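Local structure of cysteine synthase 3 (Entamoeba histolytica, 6KR5) at residues G73-G78 and F100-N105; V251-P256 and A292-N297; W263-A268 and A283-G288; R267-V270 and G274-C277. The protein catalyses the pyridoxal-phosphate-dependent synthesis of L-cysteine from O-acetyl-L-serine and sulfide, as an O-acetylserine sulfhydrylase. One frame throughout, in Å; residues are numbered along the deposited sequence.

How the contacts relate
From the N terminus, contact 1 comes first: it closes a loop that runs from the end of helix 58-72 through strand 80-84 and helix 88-100, tying together the loops that enter two strands of the four-stranded parallel sheet. The remaining three lie across the chain's centre, their centres 38 to 42 Å from its own. Contact 2 ties strand 253-257, at the margin of the six-stranded sheet, to the loop after helix 279-292, and contacts 3 and 4 are nested inside the loop it closes. Both start on helix 259-273: contact 4 turns back on its end, while contact 3 pairs it with helix 279-292. I285 of contact 3 packs on V269 and C277 of contact 4, and A287 meets T255 of contact 2.

Contact 1: residues G73-G78 and F100-N105; sequences GRLKPG and FGYPVN
L75 lies over one face of the Y102 phenol ring, its branch point CG 3.9 Å from the ring centroid and 25° off the normal. The overlap is displaced toward the rim: CG comes within 3.5 Å of Y102 CE2, and L75 CD1 reaches the same ring at 3.8 Å from Y102 CD2. This is a CH-pi contact, made off-centre over the ring face. L75 is set up for it by its first torsion (chi1 -172°), which turns CG away from the backbone N; the leucine and the tyrosine run antiparallel, each passing alongside the other. The contact joins the loops that lead into the two parallel strands of a beta-alpha-beta crossover, strand 80-84, helix 88-100 and strand 104-109, the strands lying next to each other in the sheet. Residues 73-78 come from helix 58-72 and enter the first strand; residues 100-105 come from helix 88-100 and enter the second. A glycine of positive phi follows each helix: G73, in a Schellman motif, after 58-72, and G101 after 88-100. Farther along the phenol, the edge meets backbone: K76 O sits 3.4 Å from Y102 CE2, close to the ring plane. The hydroxyl rests against P77, with Y102 OH 3.4 Å from P77 CD; the proline N nearby has no hydrogen to offer it. Behind the pair, both L75 and Y102 also touch I81 of strand 80-84, and N105 ND2 binds I81 O and E80 OE1.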
# COMPACT_ATOMS: atom_id res chain seq x y z
N GLY B 73 -28.30 -13.50 -4.35
CA GLY B 73 -28.44 -14.82 -4.92
C GLY B 73 -27.97 -14.94 -6.35
O GLY B 73 -28.15 -16.00 -6.96
N ARG B 74 -27.36 -13.89 -6.91
CA ARG B 74 -26.82 -13.99 -8.26
C ARG B 74 -25.52 -14.77 -8.30
O ARG B 74 -25.15 -15.29 -9.37
CB ARG B 74 -26.62 -12.60 -8.86
CG ARG B 74 -27.92 -11.97 -9.32
CD ARG B 74 -27.71 -10.56 -9.85
NE ARG B 74 -27.47 -9.61 -8.77
CZ ARG B 74 -26.37 -8.88 -8.66
NH1 ARG B 74 -25.40 -8.96 -9.56
NH2 ARG B 74 -26.24 -8.04 -7.65
N LEU B 75 -24.82 -14.85 -7.18
CA LEU B 75 -23.65 -15.69 -7.00
C LEU B 75 -23.99 -16.69 -5.90
O LEU B 75 -24.35 -16.29 -4.79
CB LEU B 75 -22.43 -14.85 -6.63
CG LEU B 75 -21.05 -15.51 -6.58
CD1 LEU B 75 -20.71 -16.23 -7.88
CD2 LEU B 75 -19.99 -14.46 -6.25
N LYS B 76 -23.91 -17.98 -6.23
CA LYS B 76 -24.27 -19.07 -5.34
C LYS B 76 -23.16 -20.10 -5.31
O LYS B 76 -22.39 -20.22 -6.27
CB LYS B 76 -25.58 -19.75 -5.81
CG LYS B 76 -26.84 -19.05 -5.32
CD LYS B 76 -28.08 -19.48 -6.11
CE LYS B 76 -27.94 -19.18 -7.59
NZ LYS B 76 -29.26 -18.85 -8.21
N PRO B 77 -23.04 -20.86 -4.22
CA PRO B 77 -22.00 -21.90 -4.16
C PRO B 77 -22.04 -22.81 -5.38
O PRO B 77 -23.10 -23.18 -5.88
CB PRO B 77 -22.34 -22.65 -2.87
CG PRO B 77 -23.00 -21.62 -2.01
CD PRO B 77 -23.77 -20.73 -2.95
N GLY B 78 -20.85 -23.14 -5.87
CA GLY B 78 -20.69 -23.85 -7.11
C GLY B 78 -20.38 -22.96 -8.30
O GLY B 78 -19.80 -23.43 -9.28
N PHE B 100 -14.36 -14.49 0.46
CA PHE B 100 -15.71 -15.04 0.38
C PHE B 100 -15.72 -16.51 -0.01
O PHE B 100 -16.76 -17.16 0.13
CB PHE B 100 -16.57 -14.26 -0.62
CG PHE B 100 -17.07 -12.95 -0.10
CD1 PHE B 100 -17.94 -12.90 0.97
CD2 PHE B 100 -16.69 -11.76 -0.71
CE1 PHE B 100 -18.41 -11.68 1.45
CE2 PHE B 100 -17.17 -10.53 -0.24
CZ PHE B 100 -18.02 -10.49 0.84
N GLY B 101 -14.61 -17.04 -0.51
CA GLY B 101 -14.53 -18.45 -0.85
C GLY B 101 -15.08 -18.82 -2.21
O GLY B 101 -15.62 -19.91 -2.37
N TYR B 102 -14.95 -17.94 -3.20
CA TYR B 102 -15.40 -18.24 -4.55
C TYR B 102 -14.23 -18.26 -5.52
O TYR B 102 -13.33 -17.42 -5.41
CB TYR B 102 -16.41 -17.21 -5.05
CG TYR B 102 -17.80 -17.44 -4.52
CD1 TYR B 102 -18.16 -16.96 -3.27
CD2 TYR B 102 -18.74 -18.15 -5.26
CE1 TYR B 102 -19.43 -17.17 -2.78
CE2 TYR B 102 -20.00 -18.37 -4.77
CZ TYR B 102 -20.33 -17.88 -3.53
OH TYR B 102 -21.60 -18.10 -3.04
N PRO B 103 -14.21 -19.18 -6.48
CA PRO B 103 -13.16 -19.13 -7.50
C PRO B 103 -13.31 -17.87 -8.35
O PRO B 103 -14.43 -17.41 -8.61
CB PRO B 103 -13.41 -20.39 -8.33
CG PRO B 103 -14.19 -21.30 -7.42
CD PRO B 103 -15.05 -20.38 -6.59
N VAL B 104 -12.18 -17.31 -8.76
CA VAL B 104 -12.14 -16.13 -9.62
C VAL B 104 -11.34 -16.47 -10.87
O VAL B 104 -10.17 -16.88 -10.78
CB VAL B 104 -11.54 -14.91 -8.90
CG1 VAL B 104 -11.47 -13.71 -9.83
CG2 VAL B 104 -12.35 -14.57 -7.65
N ASN B 105 -11.96 -16.31 -12.04
CA ASN B 105 -11.31 -16.48 -13.33
C ASN B 105 -11.06 -15.11 -13.95
O ASN B 105 -11.99 -14.33 -14.11
CB ASN B 105 -12.19 -17.32 -14.27
CG ASN B 105 -12.52 -18.68 -13.69
OD1 ASN B 105 -11.73 -19.61 -13.78
ND2 ASN B 105 -13.70 -18.79 -13.08

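Contact 2: residues V251-P256 and A292-N297; sequences VDEITP and AGKVEN
A surface salt bridge between E253 and K294 links two parts of the domain built on the six-stranded sheet, in the two-domain fold type II of pyridoxal-phosphate enzymes. E253 opens strand 253-257, which borders that mixed sheet within the chain, and K294 lies in the loop between helix 279-292 and strand 301-306. The backbones stay far apart, so the bridge is made wholly by two long side chains that reach out to meet each other head-on. Each is stretched out: in E253 the carboxylate leaves the strand with CG anti to the backbone N (chi1 174°), while the lysine chain is extended all the way from CG to NZ. The ammonium end meets one carboxylate oxygen, K294 NZ standing 2.6 Å from E253 OE2, a short separation for a charged pair. The second oxygen is clearly farther, with E253 OE1 3.5 Å from the same NZ, and this oxygen has a salt bridge of its own to K212. K294 NZ is likewise shared, since it also pairs with E291 OE1 on the preceding helix. Two lysines and two glutamates thus alternate in a small charge network, and K294 probably tempers the repulsion between E253 OE1 and E291 OE1, which lie close together. On the strand side, E253 is held by backbone bonds to V213 and A215 of strand 212-218. On the other side the 3-10 segment starts right behind the lysine, where N297 N donates to K294 O at 3.0 Å.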
# COMPACT_ATOMS: atom_id res chain seq x y z
N VAL B 251 -22.16 14.87 -14.72
CA VAL B 251 -20.84 15.47 -14.89
C VAL B 251 -20.98 16.91 -15.36
O VAL B 251 -21.70 17.18 -16.32
CB VAL B 251 -19.99 14.65 -15.88
CG1 VAL B 251 -18.66 15.32 -16.15
CG2 VAL B 251 -19.81 13.22 -15.37
N ASP B 252 -20.28 17.82 -14.70
CA ASP B 252 -20.35 19.24 -15.02
C ASP B 252 -19.25 19.71 -15.95
O ASP B 252 -19.44 20.72 -16.64
CB ASP B 252 -20.31 20.06 -13.73
CG ASP B 252 -21.47 19.76 -12.85
OD1 ASP B 252 -22.61 19.96 -13.31
OD2 ASP B 252 -21.26 19.27 -11.71
N GLU B 253 -18.12 19.02 -15.99
CA GLU B 253 -16.99 19.44 -16.80
C GLU B 253 -16.14 18.21 -17.10
O GLU B 253 -15.95 17.36 -16.22
CB GLU B 253 -16.14 20.50 -16.08
CG GLU B 253 -14.85 20.88 -16.79
CD GLU B 253 -13.92 21.72 -15.93
OE1 GLU B 253 -14.15 21.77 -14.70
OE2 GLU B 253 -12.97 22.32 -16.47
N ILE B 254 -15.67 18.10 -18.33
CA ILE B 254 -14.70 17.09 -18.72
C ILE B 254 -13.37 17.78 -18.99
O ILE B 254 -13.30 18.68 -19.83
CB ILE B 254 -15.16 16.31 -19.96
CG1 ILE B 254 -16.54 15.69 -19.73
CG2 ILE B 254 -14.12 15.24 -20.32
CD1 ILE B 254 -17.32 15.42 -21.01
N THR B 255 -12.32 17.36 -18.29
CA THR B 255 -11.00 17.95 -18.48
C THR B 255 -10.06 16.92 -19.07
O THR B 255 -9.71 15.95 -18.39
CB THR B 255 -10.45 18.48 -17.16
OG1 THR B 255 -11.33 19.49 -16.65
CG2 THR B 255 -9.06 19.08 -17.36
N PRO B 256 -9.66 17.07 -20.33
CA PRO B 256 -8.67 16.16 -20.91
C PRO B 256 -7.27 16.50 -20.40
O PRO B 256 -6.92 17.67 -20.22
CB PRO B 256 -8.78 16.42 -22.41
CG PRO B 256 -9.21 17.86 -22.49
CD PRO B 256 -10.10 18.10 -21.30
N ALA B 292 -8.20 24.58 -9.62
CA ALA B 292 -7.86 25.47 -8.52
C ALA B 292 -7.33 26.81 -9.00
O ALA B 292 -7.22 27.74 -8.19
CB ALA B 292 -6.84 24.79 -7.61
N GLY B 293 -6.97 26.94 -10.27
CA GLY B 293 -6.51 28.19 -10.83
C GLY B 293 -7.57 29.07 -11.43
O GLY B 293 -7.27 30.20 -11.83
N LYS B 294 -8.82 28.61 -11.49
CA LYS B 294 -9.89 29.40 -12.09
C LYS B 294 -10.41 30.42 -11.09
O LYS B 294 -10.53 30.14 -9.90
CB LYS B 294 -11.02 28.49 -12.56
CG LYS B 294 -10.57 27.45 -13.58
CD LYS B 294 -11.70 26.55 -14.02
CE LYS B 294 -11.22 25.57 -15.08
NZ LYS B 294 -12.25 24.57 -15.41
N VAL B 295 -10.72 31.62 -11.59
CA VAL B 295 -11.04 32.71 -10.69
C VAL B 295 -12.31 32.42 -9.91
O VAL B 295 -12.41 32.77 -8.72
CB VAL B 295 -11.14 34.04 -11.46
CG1 VAL B 295 -11.51 35.18 -10.51
CG2 VAL B 295 -9.83 34.35 -12.16
N GLU B 296 -13.29 31.75 -10.52
CA GLU B 296 -14.53 31.48 -9.81
C GLU B 296 -14.38 30.42 -8.73
O GLU B 296 -15.33 30.19 -7.97
CB GLU B 296 -15.64 31.08 -10.79
CG GLU B 296 -15.50 29.68 -11.36
CD GLU B 296 -14.65 29.63 -12.61
OE1 GLU B 296 -13.94 30.62 -12.90
OE2 GLU B 296 -14.70 28.60 -13.33
N ASN B 297 -13.22 29.78 -8.62
CA ASN B 297 -13.02 28.70 -7.67
C ASN B 297 -12.19 29.12 -6.46
O ASN B 297 -11.89 28.27 -5.62
CB ASN B 297 -12.38 27.49 -8.36
CG ASN B 297 -13.34 26.77 -9.28
OD1 ASN B 297 -14.55 26.86 -9.12
ND2 ASN B 297 -12.80 26.05 -10.25

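Contact 3: residues W263-A268 and A283-G288; sequences WKMARA and AAILAG
I285 is the first residue of 283-288 to reach across, setting its CG2 methyl 3.9 Å from M265 CG. The two side chains lie roughly perpendicular to each other, and the same methyl also approaches the thioether, with I285 CG2 4.0 Å from M265 SD. One step on, L286 offers a mixture of backbone and side chain. Its amide N is 3.8 Å from M265 CG, its CB 3.9 Å from M265 SD, and its CD1 follows the sulfur at 4.0 Å. M265 carries the contact, lying against I285 and L286, and its own shape explains how. The first torsion carries CG away from the backbone N (chi1 -172°), then the chain bends at chi2 (82°) and again at chi3, folding the thioether across L286 instead of letting it run straight on. The bend brings the sulfur up to the backbone of the partner helix as well, M265 SD standing 3.8 Å from L286 CA. All the touching side chains are apolar and buried. The contact thus joins helix 259-273 to helix 279-292, successive in the chain and separated by a short connection, with the side chain of I285 about 12 Å from the bound pyridoxal phosphate. Helix 327-335, near the C terminus, packs against both, L334 touching M265 and L286. A283, L286 and A287 also touch I257 of strand 253-257, so that helix 279-292 is held between the border strand of the larger sheet and helix 259-273.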
# COMPACT_ATOMS: atom_id res chain seq x y z
N TRP B 263 2.03 11.98 -16.35
CA TRP B 263 3.23 11.37 -15.79
C TRP B 263 4.09 12.40 -15.08
O TRP B 263 4.59 12.16 -13.98
CB TRP B 263 4.05 10.70 -16.88
CG TRP B 263 3.38 9.57 -17.56
CD1 TRP B 263 2.28 8.87 -17.14
CD2 TRP B 263 3.79 8.99 -18.79
NE1 TRP B 263 1.98 7.88 -18.06
CE2 TRP B 263 2.89 7.94 -19.08
CE3 TRP B 263 4.82 9.27 -19.70
CZ2 TRP B 263 3.01 7.15 -20.22
CZ3 TRP B 263 4.93 8.49 -20.84
CH2 TRP B 263 4.02 7.45 -21.09
N LYS B 264 4.30 13.56 -15.73
CA LYS B 264 5.09 14.62 -15.11
C LYS B 264 4.45 15.09 -13.80
O LYS B 264 5.15 15.29 -12.80
CB LYS B 264 5.25 15.78 -16.08
CG LYS B 264 6.14 16.90 -15.55
CD LYS B 264 6.73 17.75 -16.67
CE LYS B 264 5.67 18.58 -17.35
NZ LYS B 264 6.19 19.33 -18.53
N MET B 265 3.12 15.25 -13.79
CA MET B 265 2.44 15.61 -12.55
C MET B 265 2.68 14.57 -11.45
O MET B 265 2.94 14.93 -10.30
CB MET B 265 0.94 15.77 -12.79
CG MET B 265 0.21 16.34 -11.59
SD MET B 265 0.36 18.14 -11.50
CE MET B 265 1.46 18.33 -10.11
N ALA B 266 2.58 13.28 -11.79
CA ALA B 266 2.79 12.24 -10.79
C ALA B 266 4.19 12.31 -10.19
O ALA B 266 4.36 12.15 -8.98
CB ALA B 266 2.54 10.86 -11.40
N ARG B 267 5.19 12.56 -11.03
CA ARG B 267 6.55 12.70 -10.53
C ARG B 267 6.68 13.91 -9.61
O ARG B 267 7.42 13.86 -8.62
CB ARG B 267 7.54 12.81 -11.68
CG ARG B 267 7.75 11.51 -12.43
CD ARG B 267 8.92 11.60 -13.39
NE ARG B 267 8.63 12.44 -14.55
CZ ARG B 267 8.07 12.01 -15.68
NH1 ARG B 267 7.73 10.73 -15.80
NH2 ARG B 267 7.87 12.85 -16.68
N ALA B 268 6.00 15.00 -9.94
CA ALA B 268 6.09 16.20 -9.11
C ALA B 268 5.41 16.00 -7.76
O ALA B 268 5.90 16.49 -6.73
CB ALA B 268 5.47 17.39 -9.84
N ALA B 283 -2.98 12.48 -13.57
CA ALA B 283 -3.95 13.13 -14.44
C ALA B 283 -4.99 13.87 -13.61
O ALA B 283 -5.28 15.04 -13.86
CB ALA B 283 -4.61 12.11 -15.36
N ALA B 284 -5.55 13.18 -12.61
CA ALA B 284 -6.55 13.81 -11.76
C ALA B 284 -6.00 15.02 -11.03
O ALA B 284 -6.66 16.06 -10.97
CB ALA B 284 -7.10 12.79 -10.75
N ILE B 285 -4.78 14.92 -10.49
CA ILE B 285 -4.21 16.04 -9.74
C ILE B 285 -4.00 17.24 -10.66
O ILE B 285 -4.35 18.37 -10.31
CB ILE B 285 -2.92 15.64 -9.03
CG1 ILE B 285 -3.27 14.78 -7.82
CG2 ILE B 285 -2.14 16.89 -8.57
CD1 ILE B 285 -2.10 14.11 -7.12
N LEU B 286 -3.48 17.01 -11.87
CA LEU B 286 -3.26 18.14 -12.77
C LEU B 286 -4.59 18.80 -13.14
O LEU B 286 -4.69 20.03 -13.14
CB LEU B 286 -2.51 17.69 -14.03
CG LEU B 286 -2.28 18.79 -15.06
CD1 LEU B 286 -1.58 19.99 -14.43
CD2 LEU B 286 -1.46 18.25 -16.21
N ALA B 287 -5.62 18.00 -13.43
CA ALA B 287 -6.94 18.58 -13.69
C ALA B 287 -7.42 19.37 -12.48
O ALA B 287 -8.04 20.43 -12.63
CB ALA B 287 -7.95 17.49 -14.05
N GLY B 288 -7.15 18.87 -11.28
CA GLY B 288 -7.59 19.57 -10.08
C GLY B 288 -6.83 20.86 -9.84
O GLY B 288 -7.40 21.83 -9.34

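Contact 4: residues R267-V270 and G274-C277; sequences RAVV and GIMC
V270 and G274 supply the polar part of the contact. G274 N donates to V270 O at 3.0 Å, but the N-H...O angle of 126° makes this a weak bond at the end of the helix; G274 is the first residue to leave it, with a positive phi of 69°. Carbon donors add to the backbone contact. G274 CA also points a C-H at V270 O, 3.1 Å away, and I275 O lies 3.2 Å from V270 CA in the same CA-H...O manner. The third kind is apolar. V269 CG1, turned anti to its own N (chi1 171°), reaches I275 CB and C277 SG, each 4.0 Å away. V270 CG2 lies 3.8 Å from M276 CB, these two side chains running alongside in the same direction, after which the extended methionine leads off. Beyond the chain, V270 packs on F123, I275 on I17 and M276 on M54 of the second subunit. The side chain of C277 is about 9 Å from the bound pyridoxal phosphate. The result is a chain reversal in which 274-277 folds back on the last turns of helix 259-273 before helix 279-292 begins, and I285 of that second helix packs against both V269 and C277.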
# COMPACT_ATOMS: atom_id res chain seq x y z
N ARG B 267 5.19 12.56 -11.03
CA ARG B 267 6.55 12.70 -10.53
C ARG B 267 6.68 13.91 -9.61
O ARG B 267 7.42 13.86 -8.62
CB ARG B 267 7.54 12.81 -11.68
CG ARG B 267 7.75 11.51 -12.43
CD ARG B 267 8.92 11.60 -13.39
NE ARG B 267 8.63 12.44 -14.55
CZ ARG B 267 8.07 12.01 -15.68
NH1 ARG B 267 7.73 10.73 -15.80
NH2 ARG B 267 7.87 12.85 -16.68
N ALA B 268 6.00 15.00 -9.94
CA ALA B 268 6.09 16.20 -9.11
C ALA B 268 5.41 16.00 -7.76
O ALA B 268 5.90 16.49 -6.73
CB ALA B 268 5.47 17.39 -9.84
N VAL B 269 4.30 15.27 -7.73
CA VAL B 269 3.58 15.05 -6.49
C VAL B 269 4.43 14.24 -5.51
O VAL B 269 4.49 14.55 -4.32
CB VAL B 269 2.23 14.36 -6.79
CG1 VAL B 269 1.56 13.91 -5.50
CG2 VAL B 269 1.35 15.34 -7.55
N VAL B 270 5.10 13.19 -6.00
CA VAL B 270 5.91 12.42 -5.06
C VAL B 270 7.13 13.22 -4.61
O VAL B 270 7.51 13.18 -3.44
CB VAL B 270 6.26 11.03 -5.64
CG1 VAL B 270 7.06 11.13 -6.89
CG2 VAL B 270 6.98 10.16 -4.59
N GLY B 274 5.58 14.23 -1.39
CA GLY B 274 5.87 12.96 -0.76
C GLY B 274 4.78 11.92 -0.86
O GLY B 274 4.75 10.99 -0.04
N ILE B 275 3.89 12.04 -1.84
CA ILE B 275 2.80 11.09 -2.05
C ILE B 275 3.08 10.37 -3.36
O ILE B 275 3.14 11.01 -4.42
CB ILE B 275 1.44 11.81 -2.10
CG1 ILE B 275 1.13 12.43 -0.74
CG2 ILE B 275 0.36 10.85 -2.53
CD1 ILE B 275 0.01 13.45 -0.80
N MET B 276 3.29 9.06 -3.30
CA MET B 276 3.66 8.28 -4.49
C MET B 276 2.39 7.71 -5.10
O MET B 276 1.99 6.59 -4.82
CB MET B 276 4.65 7.18 -4.15
CG MET B 276 5.22 6.53 -5.40
SD MET B 276 6.48 5.30 -4.97
CE MET B 276 7.13 4.85 -6.57
N CYS B 277 1.76 8.51 -5.96
CA CYS B 277 0.50 8.15 -6.58
C CYS B 277 0.71 7.65 -8.01
O CYS B 277 1.74 7.88 -8.63
CB CYS B 277 -0.42 9.38 -6.60
SG CYS B 277 0.23 10.80 -7.58